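Local coordinates for type II secretion system protein F (Vibrio cholerae, PDB 3C1Q), which forms part of the inner-membrane complex of the type II secretion system, probably required for exporting toxins and proteases from the periplasm, and contributes this cytoplasmic domain, at residues T11-V25 against L96-R110. Numbering follows the deposited sequence.
With CA (calcium ion), chain G.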
# COMPACT_ATOMS: atom_id res chain seq x y z
N THR B 11 -0.51 3.30 14.70
CA THR B 11 0.37 2.29 14.13
C THR B 11 -0.09 1.92 12.72
O THR B 11 0.73 1.90 11.80
CB THR B 11 0.45 1.07 15.08
OG1 THR B 11 0.85 1.53 16.37
CG2 THR B 11 1.46 0.03 14.59
N PRO B 12 -1.41 1.66 12.52
CA PRO B 12 -1.84 1.44 11.14
C PRO B 12 -1.59 2.61 10.19
O PRO B 12 -1.25 2.39 9.02
CB PRO B 12 -3.35 1.16 11.24
CG PRO B 12 -3.72 1.36 12.62
CD PRO B 12 -2.50 1.46 13.48
N ASP B 13 -1.76 3.84 10.66
CA ASP B 13 -1.59 4.96 9.75
C ASP B 13 -0.13 5.20 9.41
O ASP B 13 0.18 5.57 8.28
CB ASP B 13 -2.28 6.20 10.27
CG ASP B 13 -3.78 6.18 9.99
OD1 ASP B 13 -4.19 5.66 8.91
OD2 ASP B 13 -4.52 6.68 10.84
N LEU B 14 0.78 4.97 10.35
CA LEU B 14 2.21 5.03 9.98
C LEU B 14 2.56 3.96 8.95
O LEU B 14 3.27 4.23 7.98
CB LEU B 14 3.13 4.90 11.19
CG LEU B 14 4.63 5.06 10.86
CD1 LEU B 14 4.91 6.47 10.33
CD2 LEU B 14 5.46 4.75 12.09
N ALA B 15 2.05 2.74 9.14
CA ALA B 15 2.28 1.64 8.21
C ALA B 15 1.76 1.97 6.81
O ALA B 15 2.42 1.66 5.80
CB ALA B 15 1.63 0.37 8.73
N LEU B 16 0.59 2.59 6.75
CA LEU B 16 -0.04 2.93 5.49
C LEU B 16 0.85 3.91 4.74
O LEU B 16 1.25 3.64 3.60
CB LEU B 16 -1.42 3.52 5.73
CG LEU B 16 -2.16 4.13 4.54
CD1 LEU B 16 -2.35 3.09 3.44
CD2 LEU B 16 -3.48 4.73 4.99
N ILE B 17 1.15 5.07 5.36
CA ILE B 17 1.90 6.08 4.61
C ILE B 17 3.30 5.60 4.27
O ILE B 17 3.83 5.95 3.22
CB ILE B 17 1.90 7.48 5.30
CG1 ILE B 17 2.60 7.44 6.66
CG2 ILE B 17 0.45 8.03 5.39
CD1 ILE B 17 2.70 8.84 7.41
N THR B 18 3.90 4.77 5.13
CA THR B 18 5.27 4.31 4.84
C THR B 18 5.27 3.33 3.65
O THR B 18 6.12 3.41 2.76
CB THR B 18 5.94 3.71 6.11
OG1 THR B 18 5.93 4.68 7.17
CG2 THR B 18 7.37 3.33 5.82
N ARG B 19 4.28 2.44 3.63
CA ARG B 19 4.12 1.52 2.50
C ARG B 19 3.83 2.27 1.21
O ARG B 19 4.45 2.01 0.19
CB ARG B 19 3.03 0.49 2.77
CG ARG B 19 2.75 -0.46 1.59
CD ARG B 19 3.96 -1.25 1.19
NE ARG B 19 4.36 -2.20 2.24
CZ ARG B 19 5.54 -2.82 2.26
NH1 ARG B 19 6.43 -2.58 1.30
NH2 ARG B 19 5.83 -3.68 3.23
N GLN B 20 2.93 3.24 1.26
CA GLN B 20 2.60 4.02 0.07
C GLN B 20 3.83 4.78 -0.44
O GLN B 20 4.13 4.75 -1.63
CB GLN B 20 1.46 4.99 0.34
CG GLN B 20 0.14 4.31 0.67
CD GLN B 20 -0.97 5.30 0.96
OE1 GLN B 20 -0.85 6.12 1.88
NE2 GLN B 20 -2.05 5.24 0.17
N LEU B 21 4.55 5.44 0.46
CA LEU B 21 5.73 6.20 0.02
C LEU B 21 6.79 5.23 -0.56
O LEU B 21 7.38 5.50 -1.59
CB LEU B 21 6.30 7.03 1.17
CG LEU B 21 7.44 7.96 0.84
CD1 LEU B 21 7.00 9.05 -0.18
CD2 LEU B 21 7.99 8.59 2.14
N ALA B 22 7.00 4.09 0.09
CA ALA B 22 7.95 3.11 -0.42
C ALA B 22 7.58 2.60 -1.81
O ALA B 22 8.43 2.46 -2.69
CB ALA B 22 8.07 1.94 0.54
N THR B 23 6.29 2.33 -2.01
CA THR B 23 5.79 1.80 -3.26
C THR B 23 5.99 2.77 -4.41
O THR B 23 6.42 2.40 -5.51
CB THR B 23 4.29 1.41 -3.10
OG1 THR B 23 4.18 0.42 -2.07
CG2 THR B 23 3.73 0.85 -4.38
N LEU B 24 5.69 4.02 -4.15
CA LEU B 24 5.83 5.06 -5.16
C LEU B 24 7.31 5.34 -5.47
O LEU B 24 7.70 5.37 -6.63
CB LEU B 24 5.11 6.32 -4.69
CG LEU B 24 3.58 6.18 -4.57
CD1 LEU B 24 2.98 7.37 -3.80
CD2 LEU B 24 2.91 6.04 -5.93
N VAL B 25 8.13 5.51 -4.45
CA VAL B 25 9.54 5.79 -4.65
C VAL B 25 10.23 4.67 -5.44
O VAL B 25 11.07 4.94 -6.31
CB VAL B 25 10.24 6.07 -3.32
CG1 VAL B 25 11.75 6.06 -3.51
CG2 VAL B 25 9.76 7.40 -2.75
N LEU B 96 13.39 2.87 2.37
CA LEU B 96 11.94 3.03 2.54
C LEU B 96 11.23 1.68 2.54
O LEU B 96 10.32 1.45 3.34
CB LEU B 96 11.34 3.97 1.48
CG LEU B 96 11.63 5.45 1.67
CD1 LEU B 96 11.11 6.24 0.49
CD2 LEU B 96 11.02 5.97 3.00
N GLU B 97 11.64 0.79 1.64
CA GLU B 97 11.05 -0.56 1.61
C GLU B 97 11.21 -1.23 2.98
O GLU B 97 10.26 -1.82 3.51
CB GLU B 97 11.72 -1.43 0.54
CG GLU B 97 11.17 -2.86 0.46
CD GLU B 97 9.68 -2.91 0.24
OE1 GLU B 97 9.14 -2.06 -0.53
OE2 GLU B 97 9.03 -3.80 0.85
N ARG B 98 12.42 -1.16 3.54
CA ARG B 98 12.66 -1.77 4.86
C ARG B 98 11.84 -1.10 5.95
O ARG B 98 11.33 -1.79 6.86
CB ARG B 98 14.14 -1.75 5.20
CG ARG B 98 14.95 -2.74 4.35
CD ARG B 98 16.21 -3.18 5.06
NE ARG B 98 17.22 -2.13 5.04
CZ ARG B 98 17.94 -1.80 3.97
NH1 ARG B 98 17.78 -2.43 2.80
NH2 ARG B 98 18.83 -0.84 4.06
N LEU B 99 11.68 0.23 5.87
CA LEU B 99 10.86 0.94 6.86
C LEU B 99 9.38 0.52 6.72
O LEU B 99 8.68 0.35 7.71
CB LEU B 99 11.00 2.45 6.67
CG LEU B 99 12.28 3.02 7.24
CD1 LEU B 99 12.55 4.43 6.64
CD2 LEU B 99 12.24 3.07 8.79
N ALA B 100 8.93 0.34 5.49
CA ALA B 100 7.57 -0.13 5.21
C ALA B 100 7.33 -1.54 5.78
O ALA B 100 6.30 -1.81 6.46
CB ALA B 100 7.31 -0.09 3.68
N ASP B 101 8.27 -2.45 5.51
CA ASP B 101 8.20 -3.82 6.03
C ASP B 101 8.16 -3.81 7.53
O ASP B 101 7.38 -4.54 8.14
CB ASP B 101 9.41 -4.64 5.57
CG ASP B 101 9.31 -5.07 4.12
OD1 ASP B 101 8.20 -5.15 3.58
OD2 ASP B 101 10.36 -5.38 3.54
N TYR B 102 9.02 -2.97 8.12
CA TYR B 102 9.13 -2.86 9.59
C TYR B 102 7.82 -2.34 10.18
O TYR B 102 7.26 -2.92 11.11
CB TYR B 102 10.28 -1.92 9.97
CG TYR B 102 10.35 -1.60 11.44
CD1 TYR B 102 10.90 -2.49 12.34
CD2 TYR B 102 9.84 -0.39 11.93
CE1 TYR B 102 10.96 -2.19 13.71
CE2 TYR B 102 9.90 -0.09 13.28
CZ TYR B 102 10.44 -0.99 14.16
OH TYR B 102 10.50 -0.66 15.51
N ALA B 103 7.31 -1.27 9.58
CA ALA B 103 6.07 -0.66 10.05
C ALA B 103 4.86 -1.59 9.86
O ALA B 103 3.98 -1.65 10.74
CB ALA B 103 5.84 0.70 9.35
N GLU B 104 4.83 -2.33 8.74
CA GLU B 104 3.77 -3.32 8.46
C GLU B 104 3.77 -4.43 9.50
O GLU B 104 2.73 -4.81 10.04
CB GLU B 104 3.98 -3.95 7.06
CG GLU B 104 3.01 -5.09 6.72
CD GLU B 104 3.34 -5.83 5.42
OE1 GLU B 104 4.12 -5.32 4.63
OE2 GLU B 104 2.81 -6.93 5.18
N ASN B 105 4.96 -4.96 9.74
CA ASN B 105 5.16 -6.02 10.72
C ASN B 105 4.69 -5.57 12.09
O ASN B 105 3.99 -6.32 12.78
CB ASN B 105 6.64 -6.41 10.80
CG ASN B 105 6.92 -7.47 11.86
OD1 ASN B 105 7.59 -7.22 12.89
ND2 ASN B 105 6.42 -8.66 11.60
N ARG B 106 5.08 -4.36 12.48
CA ARG B 106 4.72 -3.81 13.78
C ARG B 106 3.19 -3.72 13.90
O ARG B 106 2.60 -4.12 14.90
CB ARG B 106 5.37 -2.44 13.96
CG ARG B 106 5.14 -1.83 15.29
CD ARG B 106 6.16 -0.75 15.61
NE ARG B 106 6.09 -0.47 17.04
CZ ARG B 106 5.18 0.31 17.62
NH1 ARG B 106 4.25 0.92 16.89
NH2 ARG B 106 5.21 0.48 18.93
N GLN B 107 2.54 -3.19 12.87
CA GLN B 107 1.08 -3.10 12.83
C GLN B 107 0.43 -4.48 12.97
O GLN B 107 -0.53 -4.65 13.73
CB GLN B 107 0.62 -2.41 11.53
CG GLN B 107 -0.89 -2.55 11.19
CD GLN B 107 -1.81 -2.18 12.32
OE1 GLN B 107 -1.44 -1.45 13.25
NE2 GLN B 107 -3.05 -2.69 12.26
N LYS B 108 0.93 -5.45 12.23
CA LYS B 108 0.34 -6.79 12.24
C LYS B 108 0.46 -7.43 13.61
O LYS B 108 -0.53 -7.94 14.15
CB LYS B 108 0.99 -7.70 11.20
CG LYS B 108 0.73 -7.31 9.75
CD LYS B 108 0.77 -8.51 8.82
CE LYS B 108 0.94 -8.09 7.36
NZ LYS B 108 0.09 -6.92 6.94
N MSE B 109 1.66 -7.39 14.17
CA MSE B 109 1.92 -8.06 15.44
C MSE B 109 1.20 -7.35 16.59
O MSE B 109 0.71 -8.00 17.50
CB MSE B 109 3.43 -8.15 15.67
CG MSE B 109 4.18 -8.97 14.60
SE MSE B 109 3.70 -10.89 14.53
CE MSE B 109 4.20 -11.32 16.36
N ARG B 110 1.13 -6.01 16.53
CA ARG B 110 0.46 -5.23 17.58
C ARG B 110 -1.05 -5.34 17.47
O ARG B 110 -1.74 -5.49 18.49
CB ARG B 110 0.92 -3.77 17.60
CG ARG B 110 2.36 -3.61 18.00
CD ARG B 110 2.79 -2.14 18.05
NE ARG B 110 2.08 -1.41 19.10
CZ ARG B 110 2.45 -1.38 20.38
NH1 ARG B 110 3.52 -2.03 20.81
NH2 ARG B 110 1.72 -0.69 21.24
CA CA G . 9.19 -6.00 1.40
O HOH W 1 3.47 0.92 11.92
O HOH W 2 -0.53 -0.45 18.02
O HOH W 3 3.88 -0.56 5.94
O HOH W 4 6.75 -2.06 -1.53
O HOH W 5 9.35 -6.39 -1.02
O HOH W 6 11.61 -6.40 1.01
O HOH W 7 6.87 -6.20 0.89
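Arg19 lays its guanidinium over the methyl of Ala100, with CZ 3.5 Å from Ala100 CB, and spends its edge on salt bridges to three carboxylates. NH1 donates to Glu97 OE2 at 2.9 Å, while Gln26 NE2 holds Glu97 OE1. NH2 gives one nearly straight bond to Asp101 OD1 (2.8 Å, 167°) and, in one of two Glu104 conformers, a more bent, less certain one to Glu104 OE1; Lys108 NZ bridges to Glu104 OE2. Bends at chi2 and chi3 (60° and 67°) fold the arginine back to bring the group there. Glu97 OE2 and Asp101 OD1 also bind the calcium ion, with Asp101 OD2, three waters and Glu43 of the second subunit, so Arg19 is second shell to a metal site at the dimer interface and probably offsets some of its negative charge.

Segments 11-25 and 96-110, on helices 11-26 and 92-121 of this all-helical cytoplasmic domain, run antiparallel; Ala15, Ala22, Ala100 and Ala103 let their axes approach to 8.2 Å. Ala22 CB packs on Ala100 CB, Thr18 CG2 presses 3.4 Å from Ala100 N, and Val25 CG2 meets Leu96 CD1 at 3.7 Å; Phe79 of helix 77-89 touches Thr18.

CA spacing widens from 4.7 Å at Arg19-Ala100 to 5.6 Å at Thr11-Gln107. Waters link Ala15 O to Ala100 O, Thr11 O to Ala103 O and, at the open end, Thr11 OG1 to exposed Arg110 NE. Pro12 CD against Gln107 OE1 is a close exception there.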